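Long-range contacts in zinc-type alcohol dehydrogenase-like protein YAHK (Escherichia coli, PDB 1UUF), which catalyses the NADPH-dependent reduction of a wide range of aldehydes to the corresponding primary alcohols, using zinc as cofactor: residues 54-59 with 361-366; 96-101 with 155-160; 223-228 with 240-245. All blocks are in the same frame, centred on the assembly; numbering follows the deposited sequence.

Interaction 1 (54-59 with 361-366); sequences IAYCGV and VIDNRT
Cys57 and Ile362 form the antiparallel hydrogen-bonded pair of this contact: Ile362 N gives to Cys57 O at 2.8 Å, and Cys57 N returns a bond to Ile362 O at 3.2 Å, meeting it on a lone pair. Beyond the last paired residues, Asn364 N reaches Ala55 O at 3.1 Å, less straight, with 138° at the hydrogen. That carbonyl also accepts from water 1, which gives its other proton to Asp363 OD1 and accepts from Arg365 N. The second carboxylate oxygen, Asp363 OD2, is bridged to Arg365 NH1 at 2.9 Å and receives water 2, shared with Tyr56 OH. The Tyr56 ring and Asp363 lie side by side, their planes 42° apart. Asn364 turns CG beside its own backbone N (chi1 -66°), which lays the amide beside Ile54 CG2 and Ala55 O; its ND2 spends its protons on the carbonyls of Ser150 and Gly148. Asn364 OD1 comes to 3.2 Å from Cys57 N at an angle too poor for a hydrogen bond, and that N-H belongs to Ile362 O. Tyr56 CB packs on Val361 CG1 (3.6 Å); the side chains of Val59 and Ile362 cross at about a right angle, CG2 against CD1. Against neighbouring strand 84-91, Ala55 and Tyr56 both face Val85 in a classic beta bulge. The pairing sets C-terminal strand 359-363 against strand 49-58 of the GroES-like catalytic domain of zinc-containing alcohol dehydrogenases, just before the catalytic zinc ligand Cys60.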
ATOM      1  N   ILE A  54      20.595  33.163   6.276  1.00 14.60           N
ATOM      2  CA  ILE A  54      20.808  31.759   6.604  1.00 12.45           C
ATOM      3  C   ILE A  54      21.966  31.513   7.560  1.00 13.48           C
ATOM      4  O   ILE A  54      23.097  31.939   7.319  1.00 14.20           O
ATOM      5  CB  ILE A  54      21.014  30.929   5.321  1.00 12.76           C
ATOM      6  CG1 ILE A  54      19.799  31.095   4.403  1.00 10.05           C
ATOM      7  CG2 ILE A  54      21.196  29.457   5.669  1.00 11.61           C
ATOM      8  CD1 ILE A  54      19.894  30.312   3.105  1.00 12.90           C
ATOM      9  N   ALA A  55      21.674  30.818   8.656  1.00 12.44           N
ATOM     10  CA  ALA A  55      22.695  30.512   9.646  1.00 11.78           C
ATOM     11  C   ALA A  55      23.286  29.137   9.377  1.00 11.42           C
ATOM     12  O   ALA A  55      24.507  28.967   9.381  1.00 10.86           O
ATOM     13  CB  ALA A  55      22.098  30.563  11.049  1.00 12.40           C
ATOM     14  N   TYR A  56      22.419  28.158   9.137  1.00 10.80           N
ATOM     15  CA  TYR A  56      22.868  26.796   8.873  1.00 10.91           C
ATOM     16  C   TYR A  56      22.012  26.099   7.829  1.00  9.99           C
ATOM     17  O   TYR A  56      20.845  26.441   7.632  1.00 11.28           O
ATOM     18  CB  TYR A  56      22.836  25.958  10.157  1.00 11.14           C
ATOM     19  CG  TYR A  56      23.594  26.572  11.307  1.00 12.72           C
ATOM     20  CD1 TYR A  56      22.942  27.367  12.252  1.00 14.02           C
ATOM     21  CD2 TYR A  56      24.973  26.406  11.420  1.00 13.85           C
ATOM     22  CE1 TYR A  56      23.650  27.981  13.282  1.00 13.69           C
ATOM     23  CE2 TYR A  56      25.690  27.017  12.445  1.00 14.12           C
ATOM     24  CZ  TYR A  56      25.021  27.804  13.368  1.00 16.30           C
ATOM     25  OH  TYR A  56      25.729  28.432  14.368  1.00 18.77           O
ATOM     26  N   CYS A  57      22.602  25.115   7.160  1.00 10.87           N
ATOM     27  CA  CYS A  57      21.880  24.344   6.159  1.00 10.62           C
ATOM     28  C   CYS A  57      22.322  22.889   6.218  1.00 10.98           C
ATOM     29  O   CYS A  57      23.503  22.585   6.057  1.00 11.33           O
ATOM     30  CB  CYS A  57      22.121  24.896   4.750  1.00 11.68           C
ATOM     31  SG  CYS A  57      21.094  24.075   3.482  1.00 12.83           S
ATOM     32  N   GLY A  58      21.368  21.997   6.462  1.00  9.86           N
ATOM     33  CA  GLY A  58      21.677  20.582   6.525  1.00 10.87           C
ATOM     34  C   GLY A  58      21.994  20.044   5.142  1.00 11.70           C
ATOM     35  O   GLY A  58      21.523  20.579   4.138  1.00 12.43           O
ATOM     36  N   VAL A  59      22.807  18.997   5.086  1.00 12.30           N
ATOM     37  CA  VAL A  59      23.175  18.395   3.811  1.00 13.34           C
ATOM     38  C   VAL A  59      22.348  17.125   3.629  1.00 14.03           C
ATOM     39  O   VAL A  59      22.447  16.183   4.417  1.00 13.85           O
ATOM     40  CB  VAL A  59      24.680  18.070   3.775  1.00 13.89           C
ATOM     41  CG1 VAL A  59      25.054  17.467   2.425  1.00 14.31           C
ATOM     42  CG2 VAL A  59      25.486  19.347   4.030  1.00 13.89           C
ATOM     43  N   VAL A 361      25.883  19.479   8.702  1.00 10.50           N
ATOM     44  CA  VAL A 361      25.222  20.776   8.678  1.00 10.81           C
ATOM     45  C   VAL A 361      26.269  21.838   8.388  1.00 11.17           C
ATOM     46  O   VAL A 361      27.281  21.939   9.081  1.00 11.82           O
ATOM     47  CB  VAL A 361      24.514  21.096  10.012  1.00 10.83           C
ATOM     48  CG1 VAL A 361      23.975  22.526   9.995  1.00 10.39           C
ATOM     49  CG2 VAL A 361      23.362  20.132  10.218  1.00  9.18           C
ATOM     50  N   ILE A 362      26.018  22.619   7.344  1.00 12.00           N
ATOM     51  CA  ILE A 362      26.923  23.682   6.934  1.00 12.64           C
ATOM     52  C   ILE A 362      26.788  24.925   7.809  1.00 12.97           C
ATOM     53  O   ILE A 362      25.682  25.361   8.129  1.00 13.73           O
ATOM     54  CB  ILE A 362      26.644  24.100   5.473  1.00 14.09           C
ATOM     55  CG1 ILE A 362      26.848  22.904   4.546  1.00 14.72           C
ATOM     56  CG2 ILE A 362      27.542  25.267   5.079  1.00 14.26           C
ATOM     57  CD1 ILE A 362      26.131  23.045   3.218  1.00 18.50           C
ATOM     58  N   ASP A 363      27.930  25.481   8.201  1.00 13.35           N
ATOM     59  CA  ASP A 363      27.972  26.703   8.993  1.00 13.68           C
ATOM     60  C   ASP A 363      28.049  27.759   7.894  1.00 14.41           C
ATOM     61  O   ASP A 363      29.135  28.061   7.404  1.00 14.16           O
ATOM     62  CB  ASP A 363      29.251  26.738   9.832  1.00 16.21           C
ATOM     63  CG  ASP A 363      29.289  27.901  10.799  1.00 18.00           C
ATOM     64  OD1 ASP A 363      28.587  28.908  10.571  1.00 19.14           O
ATOM     65  OD2 ASP A 363      30.041  27.814  11.791  1.00 23.26           O
ATOM     66  N   ASN A 364      26.902  28.301   7.495  1.00 14.34           N
ATOM     67  CA  ASN A 364      26.869  29.274   6.409  1.00 14.59           C
ATOM     68  C   ASN A 364      27.701  30.531   6.605  1.00 16.64           C
ATOM     69  O   ASN A 364      28.018  31.223   5.638  1.00 16.15           O
ATOM     70  CB  ASN A 364      25.421  29.641   6.082  1.00 14.80           C
ATOM     71  CG  ASN A 364      24.650  28.468   5.520  1.00 15.17           C
ATOM     72  OD1 ASN A 364      24.523  27.431   6.173  1.00 15.68           O
ATOM     73  ND2 ASN A 364      24.142  28.615   4.298  1.00 13.19           N
ATOM     74  N   ARG A 365      28.060  30.832   7.846  1.00 17.08           N
ATOM     75  CA  ARG A 365      28.880  32.004   8.102  1.00 20.70           C
ATOM     76  C   ARG A 365      30.236  31.824   7.414  1.00 20.71           C
ATOM     77  O   ARG A 365      30.891  32.802   7.043  1.00 21.85           O
ATOM     78  CB  ARG A 365      29.055  32.199   9.613  1.00 23.83           C
ATOM     79  CG  ARG A 365      30.181  33.138  10.015  1.00 30.88           C
ATOM     80  CD  ARG A 365      31.502  32.389  10.116  1.00 37.07           C
ATOM     81  NE  ARG A 365      31.443  31.330  11.122  1.00 41.97           N
ATOM     82  CZ  ARG A 365      32.420  30.459  11.353  1.00 43.14           C
ATOM     83  NH1 ARG A 365      32.277  29.533  12.290  1.00 44.46           N
ATOM     84  NH2 ARG A 365      33.540  30.512  10.643  1.00 45.61           N
ATOM     85  N   THR A 366      30.640  30.570   7.222  1.00 19.61           N
ATOM     86  CA  THR A 366      31.925  30.276   6.589  1.00 19.66           C
ATOM     87  C   THR A 366      31.952  30.552   5.088  1.00 20.27           C
ATOM     88  O   THR A 366      32.971  30.323   4.429  1.00 20.12           O
ATOM     89  CB  THR A 366      32.348  28.812   6.824  1.00 19.47           C
ATOM     90  OG1 THR A 366      31.439  27.931   6.153  1.00 18.83           O
ATOM     91  CG2 THR A 366      32.359  28.499   8.314  1.00 20.26           C
TER
HETATM   92  O   HOH W   1      26.407  30.362  10.600  1.00 24.97           O
HETATM   93  O   HOH W   2      28.301  29.053  13.996  1.00 48.77           O

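Interaction 2 (96-101 with 155-160); sequences EKYAPG and VHERYV
Glu157 reaches across to the backbone of Glu96 and Lys97. Its CB starts toward the loop, and CG sits between the backbone N and the carbonyl carbon (chi1 72°); from there the chain runs extended, carrying Glu157 CD to 3.5 Å from Glu96 N. Glu157 OE1 accepts from Glu96 N at 3.2 Å on its syn side, 28° out of the carboxylate plane. Glu157 OE2 accepts from Lys97 N at 2.9 Å through its syn lone pair, with a weak second bond from Glu96 N, and also lies against Lys97 CB. Two consecutive N-H groups thus grip both oxygens and fix the rotation of the carboxylate. The loop held this way links strands 84-91 and 103-106 of the GroES-like domain, and the acid stands on the 3-10 turn that follows strand 152-156. Lys97 is bent at chi3. Lys97 NZ bonds Glu157 O at 3.0 Å, from the face of the carbonyl opposite to that used by Val160 N, and weakly Val160 O. Tyr98 OH donates to Val160 O at 2.5 Å, from above the carbonyl plane. Val160 CG1 rests over one face of the Tyr98 ring in a CH-pi contact, 4.1 Å from its centroid, while Glu157 O lies at the ring edge.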
ATOM      1  N   GLU A  96       2.301  38.671   7.851  1.00 23.45           N
ATOM      2  CA  GLU A  96       1.636  38.718   9.150  1.00 25.28           C
ATOM      3  C   GLU A  96       2.195  37.733  10.170  1.00 23.89           C
ATOM      4  O   GLU A  96       2.001  37.902  11.373  1.00 24.76           O
ATOM      5  CB  GLU A  96       0.140  38.454   8.972  1.00 27.16           C
ATOM      6  CG  GLU A  96      -0.482  39.204   7.808  1.00 32.22           C
ATOM      7  CD  GLU A  96      -1.991  39.091   7.782  1.00 34.98           C
ATOM      8  OE1 GLU A  96      -2.643  39.658   8.683  1.00 35.44           O
ATOM      9  OE2 GLU A  96      -2.524  38.433   6.864  1.00 38.43           O
ATOM     10  N   LYS A  97       2.896  36.712   9.688  1.00 21.49           N
ATOM     11  CA  LYS A  97       3.454  35.685  10.562  1.00 20.73           C
ATOM     12  C   LYS A  97       4.814  36.009  11.167  1.00 19.54           C
ATOM     13  O   LYS A  97       5.111  35.593  12.290  1.00 18.60           O
ATOM     14  CB  LYS A  97       3.582  34.364   9.794  1.00 21.99           C
ATOM     15  CG  LYS A  97       2.275  33.786   9.273  1.00 23.21           C
ATOM     16  CD  LYS A  97       2.527  32.674   8.254  1.00 23.95           C
ATOM     17  CE  LYS A  97       3.353  31.534   8.835  1.00 25.45           C
ATOM     18  NZ  LYS A  97       3.605  30.460   7.822  1.00 25.16           N
ATOM     19  N   TYR A  98       5.640  36.747  10.433  1.00 18.76           N
ATOM     20  CA  TYR A  98       6.989  37.041  10.897  1.00 17.25           C
ATOM     21  C   TYR A  98       7.412  38.494  11.021  1.00 17.27           C
ATOM     22  O   TYR A  98       6.803  39.390  10.443  1.00 17.33           O
ATOM     23  CB  TYR A  98       7.991  36.310  10.001  1.00 16.62           C
ATOM     24  CG  TYR A  98       7.708  34.833   9.926  1.00 16.15           C
ATOM     25  CD1 TYR A  98       6.994  34.288   8.857  1.00 15.86           C
ATOM     26  CD2 TYR A  98       8.068  33.995  10.978  1.00 16.27           C
ATOM     27  CE1 TYR A  98       6.640  32.935   8.847  1.00 15.35           C
ATOM     28  CE2 TYR A  98       7.718  32.652  10.980  1.00 15.18           C
ATOM     29  CZ  TYR A  98       7.004  32.129   9.918  1.00 15.79           C
ATOM     30  OH  TYR A  98       6.626  30.808   9.957  1.00 16.94           O
ATOM     31  N   ALA A  99       8.481  38.693  11.785  1.00 17.26           N
ATOM     32  CA  ALA A  99       9.058  40.007  12.025  1.00 17.93           C
ATOM     33  C   ALA A  99      10.578  39.876  12.108  1.00 19.36           C
ATOM     34  O   ALA A  99      11.106  38.808  12.427  1.00 17.34           O
ATOM     35  CB  ALA A  99       8.516  40.581  13.324  1.00 17.58           C
ATOM     36  N   PRO A 100      11.307  40.963  11.814  1.00 19.99           N
ATOM     37  CA  PRO A 100      12.768  40.904  11.878  1.00 20.48           C
ATOM     38  C   PRO A 100      13.211  40.356  13.229  1.00 20.28           C
ATOM     39  O   PRO A 100      12.641  40.711  14.263  1.00 21.04           O
ATOM     40  CB  PRO A 100      13.175  42.362  11.680  1.00 19.53           C
ATOM     41  CG  PRO A 100      12.108  42.870  10.762  1.00 21.43           C
ATOM     42  CD  PRO A 100      10.853  42.291  11.370  1.00 21.21           C
ATOM     43  N   GLY A 101      14.215  39.486  13.215  1.00 19.62           N
ATOM     44  CA  GLY A 101      14.711  38.904  14.450  1.00 19.72           C
ATOM     45  C   GLY A 101      14.222  37.490  14.714  1.00 18.97           C
ATOM     46  O   GLY A 101      14.850  36.741  15.462  1.00 20.34           O
ATOM     47  N   VAL A 155      11.653  33.987   0.747  1.00 12.04           N
ATOM     48  CA  VAL A 155      10.542  33.058   0.575  1.00 12.55           C
ATOM     49  C   VAL A 155       9.201  33.638   1.008  1.00 12.74           C
ATOM     50  O   VAL A 155       9.124  34.388   1.983  1.00 13.28           O
ATOM     51  CB  VAL A 155      10.797  31.773   1.410  1.00 11.96           C
ATOM     52  CG1 VAL A 155       9.711  30.731   1.143  1.00 10.80           C
ATOM     53  CG2 VAL A 155      12.178  31.213   1.096  1.00 12.71           C
ATOM     54  N   HIS A 156       8.152  33.282   0.270  1.00 13.67           N
ATOM     55  CA  HIS A 156       6.785  33.709   0.570  1.00 13.80           C
ATOM     56  C   HIS A 156       6.516  33.188   1.985  1.00 14.99           C
ATOM     57  O   HIS A 156       6.802  32.027   2.272  1.00 14.71           O
ATOM     58  CB  HIS A 156       5.832  33.068  -0.444  1.00 17.28           C
ATOM     59  CG  HIS A 156       4.396  33.456  -0.271  1.00 20.48           C
ATOM     60  ND1 HIS A 156       3.655  33.102   0.837  1.00 22.12           N
ATOM     61  CD2 HIS A 156       3.556  34.144  -1.080  1.00 21.85           C
ATOM     62  CE1 HIS A 156       2.421  33.553   0.701  1.00 22.56           C
ATOM     63  NE2 HIS A 156       2.334  34.188  -0.454  1.00 23.50           N
ATOM     64  N   GLU A 157       5.964  34.026   2.862  1.00 14.64           N
ATOM     65  CA  GLU A 157       5.742  33.612   4.249  1.00 14.25           C
ATOM     66  C   GLU A 157       4.923  32.343   4.464  1.00 12.84           C
ATOM     67  O   GLU A 157       5.036  31.719   5.519  1.00 12.87           O
ATOM     68  CB  GLU A 157       5.125  34.747   5.078  1.00 15.72           C
ATOM     69  CG  GLU A 157       3.677  35.065   4.769  1.00 18.82           C
ATOM     70  CD  GLU A 157       3.008  35.840   5.895  1.00 21.51           C
ATOM     71  OE1 GLU A 157       1.919  36.404   5.666  1.00 23.53           O
ATOM     72  OE2 GLU A 157       3.566  35.877   7.014  1.00 23.75           O
ATOM     73  N   ARG A 158       4.110  31.948   3.491  1.00 13.88           N
ATOM     74  CA  ARG A 158       3.316  30.733   3.665  1.00 13.87           C
ATOM     75  C   ARG A 158       4.213  29.506   3.785  1.00 13.60           C
ATOM     76  O   ARG A 158       3.833  28.499   4.390  1.00 13.03           O
ATOM     77  CB  ARG A 158       2.347  30.534   2.491  1.00 14.51           C
ATOM     78  CG  ARG A 158       1.663  29.158   2.485  1.00 14.99           C
ATOM     79  CD  ARG A 158       0.531  29.082   1.469  1.00 16.99           C
ATOM     80  NE  ARG A 158      -0.091  27.759   1.435  1.00 16.44           N
ATOM     81  CZ  ARG A 158      -1.255  27.497   0.848  1.00 17.63           C
ATOM     82  NH1 ARG A 158      -1.930  28.469   0.247  1.00 18.08           N
ATOM     83  NH2 ARG A 158      -1.751  26.265   0.864  1.00 16.48           N
ATOM     84  N   TYR A 159       5.417  29.598   3.231  1.00 11.67           N
ATOM     85  CA  TYR A 159       6.335  28.469   3.253  1.00 11.55           C
ATOM     86  C   TYR A 159       7.502  28.608   4.216  1.00 11.00           C
ATOM     87  O   TYR A 159       8.441  27.813   4.183  1.00 13.74           O
ATOM     88  CB  TYR A 159       6.829  28.210   1.829  1.00 10.86           C
ATOM     89  CG  TYR A 159       5.679  28.136   0.852  1.00 10.75           C
ATOM     90  CD1 TYR A 159       5.149  29.295   0.276  1.00 12.18           C
ATOM     91  CD2 TYR A 159       5.053  26.921   0.580  1.00 10.06           C
ATOM     92  CE1 TYR A 159       4.019  29.239  -0.539  1.00 12.45           C
ATOM     93  CE2 TYR A 159       3.924  26.856  -0.231  1.00 11.56           C
ATOM     94  CZ  TYR A 159       3.413  28.017  -0.786  1.00 13.41           C
ATOM     95  OH  TYR A 159       2.285  27.952  -1.569  1.00 12.79           O
ATOM     96  N   VAL A 160       7.442  29.617   5.076  1.00  9.96           N
ATOM     97  CA  VAL A 160       8.491  29.836   6.064  1.00 10.36           C
ATOM     98  C   VAL A 160       7.965  29.321   7.397  1.00 10.91           C
ATOM     99  O   VAL A 160       6.823  29.601   7.761  1.00 13.00           O
ATOM    100  CB  VAL A 160       8.839  31.333   6.192  1.00  9.92           C
ATOM    101  CG1 VAL A 160       9.872  31.541   7.300  1.00 11.68           C
ATOM    102  CG2 VAL A 160       9.388  31.848   4.864  1.00 12.22           C
TER

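Interaction 3 (223-228 with 240-245); sequences AFTTSE and DEVVNS
A beta-alpha-beta unit of the Rossmann-type coenzyme domain closes here: strand 220-225 leads through helix 231-237 into strand 241-244, and the two strands pair in parallel, 25° apart. Along the backbone ladder Ala223 N donates to Glu241 O, Val243 N to Ala223 O at 2.8 Å, Thr225 N to Val243 O, and Ser245 N finishes on Thr225 O, also at 2.8 Å. CA-H...O contacts from Val242, Phe224 and Asn244 fill in between these bonds. On one face Phe224 and Val243 lie side by side, pointing the same way, with Phe224 CD2 3.7 Å from Val243 CB. The other face carries Ala223, Val242, Thr225 and Asn244. Asn244 sends CG anti to its own N (chi1 -178°), which takes the amide past the strand end to the loop 226-228. There Asn244 ND2 gives a proton to Glu228 OE2 at 2.9 Å, on the anti side and somewhat out of the carboxylate plane; amide and carboxylate are nearly coplanar, 12° apart. Asn244 OD1 accepts from Arg246 N, so both ends of the amide are used. Glu228 OE2 is also in a salt bridge with Arg231, at the start of the connecting helix. Helix 231-237 packs on Ala223 and Val242 through Ala234, whereas Phe224 and Val243 meet Met251 of helix 248-252; strand 241-244 is outermost within this chain in the six-stranded sheet.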
ATOM      1  N   ALA A 223      14.457  -0.926  15.521  1.00  9.67           N
ATOM      2  CA  ALA A 223      15.310  -0.437  14.450  1.00  9.47           C
ATOM      3  C   ALA A 223      15.936  -1.617  13.732  1.00 10.19           C
ATOM      4  O   ALA A 223      16.314  -2.600  14.365  1.00 10.51           O
ATOM      5  CB  ALA A 223      16.404   0.465  15.012  1.00 10.30           C
ATOM      6  N   PHE A 224      16.042  -1.513  12.410  1.00 10.57           N
ATOM      7  CA  PHE A 224      16.634  -2.568  11.599  1.00 10.32           C
ATOM      8  C   PHE A 224      17.908  -2.075  10.924  1.00 12.33           C
ATOM      9  O   PHE A 224      17.922  -1.011  10.302  1.00 12.13           O
ATOM     10  CB  PHE A 224      15.656  -3.037  10.514  1.00 10.00           C
ATOM     11  CG  PHE A 224      14.420  -3.693  11.048  1.00  9.91           C
ATOM     12  CD1 PHE A 224      13.351  -2.933  11.509  1.00 10.64           C
ATOM     13  CD2 PHE A 224      14.324  -5.079  11.090  1.00 10.71           C
ATOM     14  CE1 PHE A 224      12.199  -3.547  12.005  1.00 10.70           C
ATOM     15  CE2 PHE A 224      13.177  -5.704  11.584  1.00 10.74           C
ATOM     16  CZ  PHE A 224      12.114  -4.935  12.042  1.00 12.15           C
ATOM     17  N   THR A 225      18.973  -2.860  11.040  1.00 11.42           N
ATOM     18  CA  THR A 225      20.247  -2.515  10.421  1.00 16.05           C
ATOM     19  C   THR A 225      20.747  -3.745   9.674  1.00 15.57           C
ATOM     20  O   THR A 225      20.275  -4.848   9.919  1.00 15.83           O
ATOM     21  CB  THR A 225      21.297  -2.131  11.474  1.00 18.72           C
ATOM     22  OG1 THR A 225      22.494  -1.701  10.817  1.00 23.55           O
ATOM     23  CG2 THR A 225      21.616  -3.329  12.359  1.00 19.33           C
ATOM     24  N   THR A 226      21.698  -3.555   8.765  1.00 19.16           N
ATOM     25  CA  THR A 226      22.248  -4.671   8.004  1.00 21.24           C
ATOM     26  C   THR A 226      23.624  -5.080   8.522  1.00 24.32           C
ATOM     27  O   THR A 226      24.262  -5.975   7.966  1.00 24.60           O
ATOM     28  CB  THR A 226      22.366  -4.325   6.505  1.00 23.16           C
ATOM     29  OG1 THR A 226      23.102  -3.107   6.351  1.00 22.72           O
ATOM     30  CG2 THR A 226      20.986  -4.163   5.886  1.00 22.95           C
ATOM     31  N   SER A 227      24.074  -4.427   9.590  1.00 25.87           N
ATOM     32  CA  SER A 227      25.376  -4.730  10.182  1.00 29.11           C
ATOM     33  C   SER A 227      25.351  -4.602  11.700  1.00 28.81           C
ATOM     34  O   SER A 227      24.654  -3.750  12.252  1.00 29.85           O
ATOM     35  CB  SER A 227      26.451  -3.798   9.614  1.00 30.56           C
ATOM     36  OG  SER A 227      26.188  -2.444   9.938  1.00 35.45           O
ATOM     37  N   GLU A 228      26.118  -5.455  12.371  1.00 27.54           N
ATOM     38  CA  GLU A 228      26.193  -5.442  13.826  1.00 26.09           C
ATOM     39  C   GLU A 228      26.820  -4.155  14.341  1.00 24.22           C
ATOM     40  O   GLU A 228      26.595  -3.758  15.481  1.00 23.71           O
ATOM     41  CB  GLU A 228      27.020  -6.631  14.324  1.00 27.29           C
ATOM     42  CG  GLU A 228      26.325  -7.968  14.198  1.00 28.55           C
ATOM     43  CD  GLU A 228      25.036  -8.018  14.989  1.00 29.91           C
ATOM     44  OE1 GLU A 228      25.072  -7.730  16.206  1.00 30.76           O
ATOM     45  OE2 GLU A 228      23.986  -8.345  14.397  1.00 31.70           O
ATOM     46  N   ASP A 240      13.843   0.624  21.078  1.00 14.53           N
ATOM     47  CA  ASP A 240      13.603  -0.280  22.198  1.00 16.12           C
ATOM     48  C   ASP A 240      14.217  -1.636  21.891  1.00 15.88           C
ATOM     49  O   ASP A 240      14.630  -2.364  22.796  1.00 15.43           O
ATOM     50  CB  ASP A 240      12.103  -0.436  22.443  1.00 17.43           C
ATOM     51  CG  ASP A 240      11.450   0.863  22.853  1.00 21.42           C
ATOM     52  OD1 ASP A 240      11.840   1.414  23.904  1.00 21.91           O
ATOM     53  OD2 ASP A 240      10.554   1.336  22.126  1.00 21.06           O
ATOM     54  N   GLU A 241      14.260  -1.968  20.605  1.00 13.62           N
ATOM     55  CA  GLU A 241      14.833  -3.229  20.142  1.00 14.63           C
ATOM     56  C   GLU A 241      15.567  -2.970  18.836  1.00 13.98           C
ATOM     57  O   GLU A 241      15.243  -2.030  18.111  1.00 10.84           O
ATOM     58  CB  GLU A 241      13.742  -4.270  19.882  1.00 16.42           C
ATOM     59  CG  GLU A 241      13.001  -4.771  21.111  1.00 20.17           C
ATOM     60  CD  GLU A 241      11.972  -5.833  20.760  1.00 23.11           C
ATOM     61  OE1 GLU A 241      10.877  -5.481  20.270  1.00 23.01           O
ATOM     62  OE2 GLU A 241      12.266  -7.028  20.959  1.00 24.57           O
ATOM     63  N   VAL A 242      16.555  -3.807  18.544  1.00 13.03           N
ATOM     64  CA  VAL A 242      17.313  -3.680  17.311  1.00 13.09           C
ATOM     65  C   VAL A 242      17.421  -5.046  16.656  1.00 14.54           C
ATOM     66  O   VAL A 242      17.620  -6.064  17.328  1.00 15.02           O
ATOM     67  CB  VAL A 242      18.732  -3.123  17.562  1.00 12.66           C
ATOM     68  CG1 VAL A 242      19.487  -3.027  16.249  1.00 14.31           C
ATOM     69  CG2 VAL A 242      18.641  -1.749  18.205  1.00 14.16           C
ATOM     70  N   VAL A 243      17.265  -5.066  15.340  1.00 12.66           N
ATOM     71  CA  VAL A 243      17.346  -6.302  14.582  1.00 13.67           C
ATOM     72  C   VAL A 243      18.311  -6.169  13.414  1.00 14.23           C
ATOM     73  O   VAL A 243      18.302  -5.168  12.699  1.00 14.31           O
ATOM     74  CB  VAL A 243      15.960  -6.700  14.027  1.00 14.11           C
ATOM     75  CG1 VAL A 243      16.089  -7.901  13.092  1.00 15.53           C
ATOM     76  CG2 VAL A 243      15.017  -7.029  15.173  1.00 15.94           C
ATOM     77  N   ASN A 244      19.170  -7.170  13.240  1.00 13.77           N
ATOM     78  CA  ASN A 244      20.090  -7.177  12.110  1.00 15.07           C
ATOM     79  C   ASN A 244      19.269  -7.910  11.060  1.00 15.66           C
ATOM     80  O   ASN A 244      19.062  -9.118  11.165  1.00 17.18           O
ATOM     81  CB  ASN A 244      21.351  -7.982  12.417  1.00 16.34           C
ATOM     82  CG  ASN A 244      22.340  -7.962  11.269  1.00 17.16           C
ATOM     83  OD1 ASN A 244      21.951  -8.035  10.102  1.00 17.93           O
ATOM     84  ND2 ASN A 244      23.624  -7.869  11.591  1.00 19.31           N
ATOM     85  N   SER A 245      18.791  -7.180  10.058  1.00 15.79           N
ATOM     86  CA  SER A 245      17.947  -7.774   9.031  1.00 15.30           C
ATOM     87  C   SER A 245      18.593  -8.903   8.234  1.00 17.26           C
ATOM     88  O   SER A 245      17.909  -9.593   7.476  1.00 19.47           O
ATOM     89  CB  SER A 245      17.433  -6.688   8.079  1.00 15.20           C
ATOM     90  OG  SER A 245      18.497  -5.987   7.463  1.00 16.97           O
TER

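Interactions 1 and 2 share one mixed sheet, in which strands 49-58 and 152-156 are neighbours; their centres lie about 20 Å apart, with nearest atoms about 8 Å apart. Interaction 3 belongs to the separate parallel sheet of the coenzyme domain, its centre about 32 Å from that of interaction 1 and about 41 Å from that of interaction 2. Along the chain, both 2 and 3 fall between the two segments of interaction 1. Interaction 1 runs closest to catalysis: the side chains of Val59 and Cys57 are each about 6 Å from those of the catalytic-zinc ligands Cys60 and His82, respectively. In interaction 2 the side chain of Arg158 is about 7 Å from the zinc ion of the four-cysteine site, beside Cys119. Interaction 3 is remote from both metals.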